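Local coordinates for UPF0678 fatty acid-binding protein-like protein ERS007657_00996 (Mycobacterium tuberculosis, PDB 6R3W) that binds heme b in a beta-barrel and probably scavenges peroxynitrite by isomerising it to nitrate, at residues H85-Y97 / L108-A122. Numbering follows the deposited sequence. Where two conformers were deposited one is given.
Sequences HPSGITEIEVGTY and LSTRADGSIGLAPTA. With HEM (protoporphyrin IX containing Fe), chain B.
Strand 89-97 pairs antiparallel with 115-118, at 176°, and beyond the loop 110-114 with 108-109. Thr90 and Gly117, Ile92 and Ser115, and Val94 and Ser109 each exchange two backbone hydrogen bonds. At the heme end, Ala119 N donates to Gly88 O (2.8 Å), nearly along the carbonyl axis. Ile89 and Leu118 lie side by side, with Ile89 CG1 3.9 Å from Leu118 CD2. The same CG1 touches Ala122 CB. On the face of Thr90, in the Ser115 conformer given, one water joins Thr90 OG1 (3.0 Å) to Ser115 OG (2.8 Å). Ser115 CB also packs on Ile92 CB. Glu93 CG sits beside its own backbone N (chi1 -62°) and meets Thr110 CG2 at 3.8 Å, while Val94 CB rests on Ala112 O. Ser109 OG accepts from Arg111 N in an ST turn, which opens the loop, and is also hydrogen-bonded to Asp129 of strand 125-135. His85 NE2 donates in its ring plane to Glu91 OE1 (2.8 Å), and heme CBC lies over one ring face. Arg130 of strand 125-135 forms salt bridges with Glu91 and Glu93. This hairpin of the nitrobindin barrel lies between strands 78-85 and 125-135, with His85 and Ile89 beside the heme.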
ATOM      1  N   HIS A  85      -8.971   5.931  -3.332  1.00  6.71           N
ATOM      2  CA  HIS A  85      -8.513   5.668  -4.713  1.00  7.05           C
ATOM      3  C   HIS A  85      -9.294   6.530  -5.680  1.00  7.00           C
ATOM      4  O   HIS A  85     -10.530   6.666  -5.574  1.00  7.34           O
ATOM      5  CB  HIS A  85      -8.718   4.195  -5.082  1.00  7.05           C
ATOM      6  CG  HIS A  85      -7.992   3.243  -4.198  1.00  6.69           C
ATOM      7  ND1 HIS A  85      -6.741   2.776  -4.516  1.00  8.37           N
ATOM      8  CD2 HIS A  85      -8.353   2.647  -3.047  1.00  8.04           C
ATOM      9  CE1 HIS A  85      -6.326   1.983  -3.547  1.00  7.45           C
ATOM     10  NE2 HIS A  85      -7.288   1.897  -2.638  1.00  8.14           N
ATOM     11  N   PRO A  86      -8.629   7.052  -6.726  1.00  7.19           N
ATOM     12  CA  PRO A  86      -9.286   7.947  -7.668  1.00  8.01           C
ATOM     13  C   PRO A  86     -10.235   7.215  -8.621  1.00  8.73           C
ATOM     14  O   PRO A  86     -10.962   7.880  -9.345  1.00  9.07           O
ATOM     15  CB  PRO A  86      -8.104   8.565  -8.439  1.00 10.24           C
ATOM     16  CG  PRO A  86      -7.042   7.487  -8.383  1.00 10.84           C
ATOM     17  CD  PRO A  86      -7.182   6.911  -6.988  1.00  7.82           C
ATOM     18  N   SER A  87     -10.219   5.880  -8.554  1.00  8.26           N
ATOM     19  CA  SER A  87     -11.123   4.960  -9.284  1.00  8.87           C
ATOM     20  C   SER A  87     -12.503   4.888  -8.609  1.00  8.58           C
ATOM     21  O   SER A  87     -13.334   4.076  -9.052  1.00 10.08           O
ATOM     22  CB  SER A  87     -10.491   3.607  -9.351  1.00 11.43           C
ATOM     23  OG  SER A  87     -10.139   3.203  -8.045  1.00 13.32           O
ATOM     24  N   GLY A  88     -12.723   5.617  -7.510  1.00  7.73           N
ATOM     25  CA  GLY A  88     -14.037   5.581  -6.836  1.00  7.63           C
ATOM     26  C   GLY A  88     -14.149   4.475  -5.802  1.00  7.00           C
ATOM     27  O   GLY A  88     -15.295   4.010  -5.543  1.00  8.16           O
ATOM     28  N   ILE A  89     -13.039   4.142  -5.162  1.00  7.40           N
ATOM     29  CA  ILE A  89     -12.988   3.011  -4.223  1.00  6.92           C
ATOM     30  C   ILE A  89     -12.310   3.494  -2.947  1.00  7.39           C
ATOM     31  O   ILE A  89     -11.276   4.203  -3.024  1.00  7.50           O
ATOM     32  CB  ILE A  89     -12.257   1.817  -4.869  1.00  7.89           C
ATOM     33  CG1 ILE A  89     -13.013   1.352  -6.121  1.00  8.19           C
ATOM     34  CG2 ILE A  89     -12.106   0.706  -3.858  1.00  7.63           C
ATOM     35  CD1 ILE A  89     -12.354   0.250  -6.874  1.00 11.12           C
ATOM     36  N   THR A  90     -12.842   3.099  -1.797  1.00  6.68           N
ATOM     37  CA  THR A  90     -12.151   3.244  -0.507  1.00  6.57           C
ATOM     38  C   THR A  90     -11.758   1.871   0.015  1.00  6.24           C
ATOM     39  O   THR A  90     -12.400   0.853  -0.347  1.00  7.20           O
ATOM     40  CB  THR A  90     -13.021   3.967   0.519  1.00  7.16           C
ATOM     41  OG1 THR A  90     -14.211   3.173   0.692  1.00  8.20           O
ATOM     42  CG2 THR A  90     -13.346   5.386   0.105  1.00  7.64           C
ATOM     43  N   GLU A  91     -10.763   1.840   0.880  1.00  6.72           N
ATOM     44  CA  GLU A  91     -10.120   0.585   1.347  1.00  9.33           C
ATOM     45  C   GLU A  91      -9.733   0.797   2.817  1.00  6.66           C
ATOM     46  O   GLU A  91      -9.047   1.785   3.120  1.00  8.31           O
ATOM     47  CB  GLU A  91      -8.907   0.271   0.405  1.00 12.47           C
ATOM     48  CG  GLU A  91      -7.973  -0.834   0.847  1.00 17.24           C
ATOM     49  CD  GLU A  91      -6.775  -1.008  -0.051  1.00 14.60           C
ATOM     50  OE1 GLU A  91      -6.541  -0.146  -0.949  1.00  8.63           O
ATOM     51  OE2 GLU A  91      -5.971  -1.956   0.209  1.00 16.43           O
ATOM     52  N   ILE A  92     -10.067  -0.153   3.689  1.00  6.93           N
ATOM     53  CA  ILE A  92      -9.433  -0.290   5.011  1.00  6.53           C
ATOM     54  C   ILE A  92      -8.847  -1.680   5.102  1.00  6.26           C
ATOM     55  O   ILE A  92      -9.606  -2.670   5.004  1.00  7.33           O
ATOM     56  CB  ILE A  92     -10.392  -0.009   6.160  1.00  7.54           C
ATOM     57  CG1 ILE A  92     -11.028   1.372   6.030  1.00  8.73           C
ATOM     58  CG2 ILE A  92      -9.644  -0.178   7.474  1.00  8.84           C
ATOM     59  CD1 ILE A  92     -12.024   1.706   7.138  1.00  9.39           C
ATOM     60  N   GLU A  93      -7.524  -1.767   5.207  1.00  6.47           N
ATOM     61  CA  GLU A  93      -6.877  -3.062   5.433  1.00  6.85           C
ATOM     62  C   GLU A  93      -6.395  -3.110   6.866  1.00  6.57           C
ATOM     63  O   GLU A  93      -5.921  -2.084   7.393  1.00  8.39           O
ATOM     64  CB  GLU A  93      -5.688  -3.251   4.513  1.00  7.26           C
ATOM     65  CG  GLU A  93      -6.040  -3.266   3.052  1.00  9.05           C
ATOM     66  CD  GLU A  93      -5.086  -4.058   2.187  1.00 11.85           C
ATOM     67  OE1 GLU A  93      -4.373  -4.952   2.746  1.00 13.42           O
ATOM     68  OE2 GLU A  93      -5.197  -3.907   0.943  1.00 14.56           O
ATOM     69  N   VAL A  94      -6.558  -4.242   7.511  1.00  7.02           N
ATOM     70  CA  VAL A  94      -6.167  -4.424   8.918  1.00  6.93           C
ATOM     71  C   VAL A  94      -5.116  -5.518   8.965  1.00  7.07           C
ATOM     72  O   VAL A  94      -5.217  -6.491   8.214  1.00  6.91           O
ATOM     73  CB  VAL A  94      -7.397  -4.730   9.776  1.00  7.63           C
ATOM     74  CG1 VAL A  94      -7.030  -4.873  11.237  1.00  9.10           C
ATOM     75  CG2 VAL A  94      -8.476  -3.678   9.597  1.00  8.39           C
ATOM     76  N   GLY A  95      -4.163  -5.400   9.870  1.00  7.03           N
ATOM     77  CA  GLY A  95      -3.204  -6.494  10.047  1.00  7.99           C
ATOM     78  C   GLY A  95      -2.172  -6.202  11.086  1.00  8.01           C
ATOM     79  O   GLY A  95      -2.468  -5.518  12.095  1.00  7.81           O
ATOM     80  N   THR A  96      -0.993  -6.762  10.881  1.00  7.68           N
ATOM     81  CA  THR A  96       0.061  -6.827  11.896  1.00  8.07           C
ATOM     82  C   THR A  96       1.411  -6.547  11.254  1.00  8.77           C
ATOM     83  O   THR A  96       1.547  -6.611  10.031  1.00  9.38           O
ATOM     84  CB  THR A  96       0.045  -8.179  12.609  1.00 10.18           C
ATOM     85  OG1 THR A  96       0.315  -9.204  11.653  1.00 12.60           O
ATOM     86  CG2 THR A  96      -1.266  -8.443  13.305  1.00 11.24           C
ATOM     87  N   TYR A  97       2.398  -6.342  12.091  1.00  8.66           N
ATOM     88  CA  TYR A  97       3.785  -6.269  11.622  1.00  8.85           C
ATOM     89  C   TYR A  97       4.731  -6.825  12.670  1.00  9.14           C
ATOM     90  O   TYR A  97       4.371  -6.965  13.852  1.00 10.30           O
ATOM     91  CB  TYR A  97       4.159  -4.843  11.244  1.00  9.68           C
ATOM     92  CG  TYR A  97       4.055  -3.859  12.375  1.00  9.70           C
ATOM     93  CD1 TYR A  97       5.109  -3.663  13.257  1.00  9.70           C
ATOM     94  CD2 TYR A  97       2.896  -3.137  12.573  1.00 10.53           C
ATOM     95  CE1 TYR A  97       5.010  -2.763  14.302  1.00 10.79           C
ATOM     96  CE2 TYR A  97       2.803  -2.193  13.575  1.00 10.85           C
ATOM     97  CZ  TYR A  97       3.855  -2.024  14.466  1.00 10.39           C
ATOM     98  OH  TYR A  97       3.714  -1.171  15.526  1.00 13.35           O
ATOM     99  N   LEU A 108      -1.399  -7.122   5.754  1.00  7.92           N
ATOM    100  CA  LEU A 108      -2.707  -6.458   5.928  1.00  7.67           C
ATOM    101  C   LEU A 108      -3.718  -7.055   4.963  1.00  7.23           C
ATOM    102  O   LEU A 108      -3.323  -7.565   3.913  1.00  7.64           O
ATOM    103  CB  LEU A 108      -2.599  -4.963   5.665  1.00  9.43           C
ATOM    104  CG  LEU A 108      -1.553  -4.201   6.453  1.00 10.97           C
ATOM    105  CD1 LEU A 108      -0.296  -4.057   5.644  1.00 17.35           C
ATOM    106  CD2 LEU A 108      -2.114  -2.857   6.874  1.00 15.81           C
ATOM    107  N   SER A 109      -4.986  -6.906   5.283  1.00  6.61           N
ATOM    108  CA  SER A 109      -6.054  -7.351   4.381  1.00  6.47           C
ATOM    109  C   SER A 109      -7.360  -6.636   4.715  1.00  5.99           C
ATOM    110  O   SER A 109      -7.666  -6.453   5.912  1.00  6.56           O
ATOM    111  CB  SER A 109      -6.244  -8.851   4.487  1.00  7.20           C
ATOM    112  OG  SER A 109      -7.308  -9.305   3.667  1.00  7.82           O
ATOM    113  N   THR A 110      -8.163  -6.356   3.696  1.00  6.17           N
ATOM    114  CA  THR A 110      -9.570  -5.954   3.922  1.00  6.05           C
ATOM    115  C   THR A 110     -10.335  -7.093   4.593  1.00  6.30           C
ATOM    116  O   THR A 110     -11.403  -6.824   5.139  1.00  7.37           O
ATOM    117  CB  THR A 110     -10.254  -5.540   2.611  1.00  7.06           C
ATOM    118  OG1 THR A 110     -10.277  -6.648   1.708  1.00  6.91           O
ATOM    119  CG2 THR A 110      -9.553  -4.365   1.955  1.00  7.02           C
ATOM    120  N   ARG A 111      -9.868  -8.324   4.436  1.00  6.91           N
ATOM    121  CA  ARG A 111     -10.580  -9.544   4.882  1.00  7.68           C
ATOM    122  C   ARG A 111     -10.430  -9.743   6.396  1.00  8.22           C
ATOM    123  O   ARG A 111     -11.106 -10.626   6.936  1.00 11.16           O
ATOM    124  CB  ARG A 111     -10.076 -10.761   4.103  1.00  7.21           C
ATOM    125  CG  ARG A 111     -10.210 -10.592   2.588  1.00  7.61           C
ATOM    126  CD  ARG A 111      -9.803 -11.816   1.794  1.00  8.40           C
ATOM    127  NE  ARG A 111      -8.409 -12.168   1.997  1.00  8.00           N
ATOM    128  CZ  ARG A 111      -7.983 -13.266   2.575  1.00 10.40           C
ATOM    129  NH1 ARG A 111      -8.829 -14.145   3.072  1.00 13.16           N
ATOM    130  NH2 ARG A 111      -6.688 -13.502   2.649  1.00 12.46           N
ATOM    131  N   ALA A 112      -9.545  -8.990   7.050  1.00  7.58           N
ATOM    132  CA  ALA A 112      -9.295  -9.099   8.507  1.00  7.80           C
ATOM    133  C   ALA A 112     -10.043  -7.986   9.249  1.00  7.04           C
ATOM    134  O   ALA A 112      -9.410  -7.197   9.968  1.00  8.60           O
ATOM    135  CB  ALA A 112      -7.807  -9.073   8.785  1.00  8.92           C
ATOM    136  N   ASP A 113     -11.360  -7.896   9.032  1.00  7.06           N
ATOM    137  CA  ASP A 113     -12.236  -6.865   9.645  1.00  6.36           C
ATOM    138  C   ASP A 113     -11.924  -5.492   9.054  1.00  6.17           C
ATOM    139  O   ASP A 113     -12.179  -4.484   9.728  1.00  7.40           O
ATOM    140  CB  ASP A 113     -12.116  -6.871  11.164  1.00  7.33           C
ATOM    141  CG  ASP A 113     -13.361  -6.374  11.891  1.00  8.16           C
ATOM    142  OD1 ASP A 113     -14.449  -6.293  11.260  1.00  8.99           O
ATOM    143  OD2 ASP A 113     -13.242  -6.137  13.090  1.00  9.20           O
ATOM    144  N   GLY A 114     -11.494  -5.461   7.802  1.00  7.02           N
ATOM    145  CA  GLY A 114     -11.390  -4.232   7.024  1.00  7.21           C
ATOM    146  C   GLY A 114     -12.632  -4.008   6.186  1.00  7.98           C
ATOM    147  O   GLY A 114     -13.693  -4.488   6.561  1.00 10.62           O
ATOM    148  N   SER A 115     -12.500  -3.183   5.156  1.00  7.71           N
ATOM    149  CA  SER A 115     -13.639  -2.557   4.447  0.50  8.86           C
ATOM    150  C   SER A 115     -13.245  -2.314   2.992  1.00  7.94           C
ATOM    151  O   SER A 115     -12.064  -1.956   2.760  1.00  8.72           O
ATOM    152  CB  SER A 115     -14.027  -1.252   5.117  0.50  8.96           C
ATOM    153  OG  SER A 115     -15.072  -0.625   4.404  0.50 12.51           O
ATOM    154  N   ILE A 116     -14.191  -2.405   2.084  1.00  9.17           N
ATOM    155  CA  ILE A 116     -14.122  -1.741   0.767  0.50  8.41           C
ATOM    156  C   ILE A 116     -15.402  -0.947   0.563  1.00  8.85           C
ATOM    157  O   ILE A 116     -16.497  -1.484   0.863  1.00 11.43           O
ATOM    158  CB  ILE A 116     -13.892  -2.789  -0.324  0.50  8.77           C
ATOM    159  CG1 ILE A 116     -12.458  -3.323  -0.234  0.50 11.13           C
ATOM    160  CG2 ILE A 116     -14.219  -2.223  -1.700  0.50 10.00           C
ATOM    161  CD1 ILE A 116     -12.169  -4.477  -1.123  0.50 11.01           C
ATOM    162  N   GLY A 117     -15.269   0.251   0.053  1.00  7.63           N
ATOM    163  CA  GLY A 117     -16.415   1.018  -0.423  1.00  7.22           C
ATOM    164  C   GLY A 117     -16.328   1.241  -1.908  1.00  7.50           C
ATOM    165  O   GLY A 117     -15.228   1.518  -2.419  1.00  7.17           O
ATOM    166  N   LEU A 118     -17.447   1.107  -2.598  1.00  7.19           N
ATOM    167  CA  LEU A 118     -17.517   1.277  -4.051  1.00  7.20           C
ATOM    168  C   LEU A 118     -18.473   2.418  -4.377  1.00  6.98           C
ATOM    169  O   LEU A 118     -19.670   2.330  -4.018  1.00  8.50           O
ATOM    170  CB  LEU A 118     -17.996  -0.020  -4.685  1.00  8.09           C
ATOM    171  CG  LEU A 118     -17.192  -1.272  -4.387  1.00  7.79           C
ATOM    172  CD1 LEU A 118     -17.861  -2.469  -5.030  1.00  9.10           C
ATOM    173  CD2 LEU A 118     -15.757  -1.137  -4.871  1.00  8.41           C
ATOM    174  N   ALA A 119     -18.005   3.395  -5.129  1.00  7.37           N
ATOM    175  CA  ALA A 119     -18.898   4.434  -5.648  1.00  7.35           C
ATOM    176  C   ALA A 119     -19.840   3.790  -6.662  1.00  7.91           C
ATOM    177  O   ALA A 119     -19.558   2.697  -7.176  1.00  7.62           O
ATOM    178  CB  ALA A 119     -18.107   5.545  -6.285  1.00  8.88           C
ATOM    179  N   PRO A 120     -20.950   4.457  -7.041  1.00  8.13           N
ATOM    180  CA  PRO A 120     -21.901   3.851  -7.973  1.00  7.87           C
ATOM    181  C   PRO A 120     -21.266   3.452  -9.306  1.00  9.18           C
ATOM    182  O   PRO A 120     -21.703   2.469  -9.891  1.00  9.77           O
ATOM    183  CB  PRO A 120     -22.971   4.954  -8.124  1.00  8.08           C
ATOM    184  CG  PRO A 120     -22.958   5.650  -6.795  1.00  8.41           C
ATOM    185  CD  PRO A 120     -21.492   5.695  -6.439  1.00  8.08           C
ATOM    186  N   THR A 121     -20.228   4.168  -9.724  1.00  8.91           N
ATOM    187  CA  THR A 121     -19.594   3.972 -11.050  1.00  9.18           C
ATOM    188  C   THR A 121     -18.289   3.177 -10.935  1.00  9.94           C
ATOM    189  O   THR A 121     -17.625   3.010 -11.969  1.00 11.22           O
ATOM    190  CB  THR A 121     -19.378   5.310 -11.770  1.00 10.03           C
ATOM    191  OG1 THR A 121     -18.519   6.150 -11.008  1.00 10.45           O
ATOM    192  CG2 THR A 121     -20.680   6.025 -12.063  1.00 11.55           C
ATOM    193  N   ALA A 122     -17.941   2.659  -9.750  1.00  8.96           N
ATOM    194  CA  ALA A 122     -16.662   1.937  -9.564  1.00  8.77           C
ATOM    195  C   ALA A 122     -16.770   0.503 -10.101  1.00  9.01           C
ATOM    196  O   ALA A 122     -17.882  -0.107 -10.106  1.00 10.39           O
ATOM    197  CB  ALA A 122     -16.277   1.942  -8.115  1.00  9.09           C
TER
HETATM  198  CHA HEM B 201      -6.997  -2.736 -13.862  1.00 13.65           C
HETATM  199  CHB HEM B 201      -2.843  -0.503 -12.950  1.00 12.11           C
HETATM  200  CHC HEM B 201      -3.814  -0.556  -8.176  1.00  9.92           C
HETATM  201  CHD HEM B 201      -8.216  -2.364  -9.171  1.00 11.40           C
HETATM  202  C1A HEM B 201      -5.782  -2.117 -14.010  1.00 12.77           C
HETATM  203  C2A HEM B 201      -5.175  -1.820 -15.279  1.00 12.60           C
HETATM  204  C3A HEM B 201      -4.014  -1.186 -15.011  1.00 12.40           C
HETATM  205  C4A HEM B 201      -3.889  -1.103 -13.599  1.00 12.35           C
HETATM  206  CMA HEM B 201      -3.045  -0.626 -16.014  1.00 14.59           C
HETATM  207  CAA HEM B 201      -5.744  -2.149 -16.639  1.00 14.60           C
HETATM  208  CBA HEM B 201      -6.205  -0.885 -17.356  1.00 20.06           C
HETATM  209  CGA HEM B 201      -7.301  -0.224 -16.591  1.00 25.23           C
HETATM  210  O1A HEM B 201      -7.152   0.953 -16.201  1.00 34.00           O
HETATM  211  O2A HEM B 201      -8.372  -0.829 -16.385  1.00 33.30           O
HETATM  212  C1B HEM B 201      -2.726  -0.375 -11.553  1.00 11.05           C
HETATM  213  C2B HEM B 201      -1.620   0.257 -10.907  1.00 11.04           C
HETATM  214  C3B HEM B 201      -1.861   0.211  -9.545  1.00 10.92           C
HETATM  215  C4B HEM B 201      -3.184  -0.411  -9.396  1.00 10.29           C
HETATM  216  CMB HEM B 201      -0.415   0.859 -11.593  1.00 12.53           C
HETATM  217  CAB HEM B 201      -1.021   0.649  -8.408  1.00 12.13           C
HETATM  218  CBB HEM B 201       0.295   0.626  -8.467  1.00 13.38           C
HETATM  219  C1C HEM B 201      -5.126  -1.016  -8.037  1.00  9.68           C
HETATM  220  C2C HEM B 201      -5.837  -1.096  -6.819  1.00  9.76           C
HETATM  221  C3C HEM B 201      -7.099  -1.538  -7.116  1.00 10.70           C
HETATM  222  C4C HEM B 201      -7.126  -1.834  -8.524  1.00 11.14           C
HETATM  223  CMC HEM B 201      -5.265  -0.743  -5.484  1.00 11.07           C
HETATM  224  CAC HEM B 201      -8.276  -1.668  -6.228  1.00 10.31           C
HETATM  225  CBC HEM B 201      -8.598  -0.726  -5.333  1.00 12.23           C
HETATM  226  C1D HEM B 201      -8.212  -2.670 -10.526  1.00 11.94           C
HETATM  227  C2D HEM B 201      -9.369  -3.257 -11.216  1.00 14.68           C
HETATM  228  C3D HEM B 201      -9.038  -3.350 -12.505  1.00 15.86           C
HETATM  229  C4D HEM B 201      -7.656  -2.841 -12.628  1.00 13.29           C
HETATM  230  CMD HEM B 201     -10.697  -3.602 -10.599  1.00 14.29           C
HETATM  231  CAD HEM B 201     -10.030  -3.493 -13.626  1.00 23.95           C
HETATM  232  CBD HEM B 201     -10.132  -4.884 -14.055  1.00 22.60           C
HETATM  233  CGD HEM B 201     -11.195  -5.009 -15.150  1.00 19.07           C
HETATM  234  O1D HEM B 201     -11.741  -4.067 -15.816  1.00 26.26           O
HETATM  235  O2D HEM B 201     -11.531  -6.090 -15.361  1.00 18.18           O
HETATM  236  NA  HEM B 201      -4.969  -1.637 -12.995  1.00 11.41           N
HETATM  237  NB  HEM B 201      -3.627  -0.747 -10.623  1.00 10.89           N
HETATM  238  NC  HEM B 201      -5.902  -1.501  -9.055  1.00 10.49           N
HETATM  239  ND  HEM B 201      -7.198  -2.421 -11.417  1.00 12.17           N
HETATM  240 FE   HEM B 201      -5.430  -1.668 -11.037  1.00 11.25          FE
HETATM  241  O   HOH W   1     -13.718   1.262   2.928  1.00  6.54           O
HETATM  242  O   HOH W   2      -6.266   0.297 -11.267  1.00 17.01           O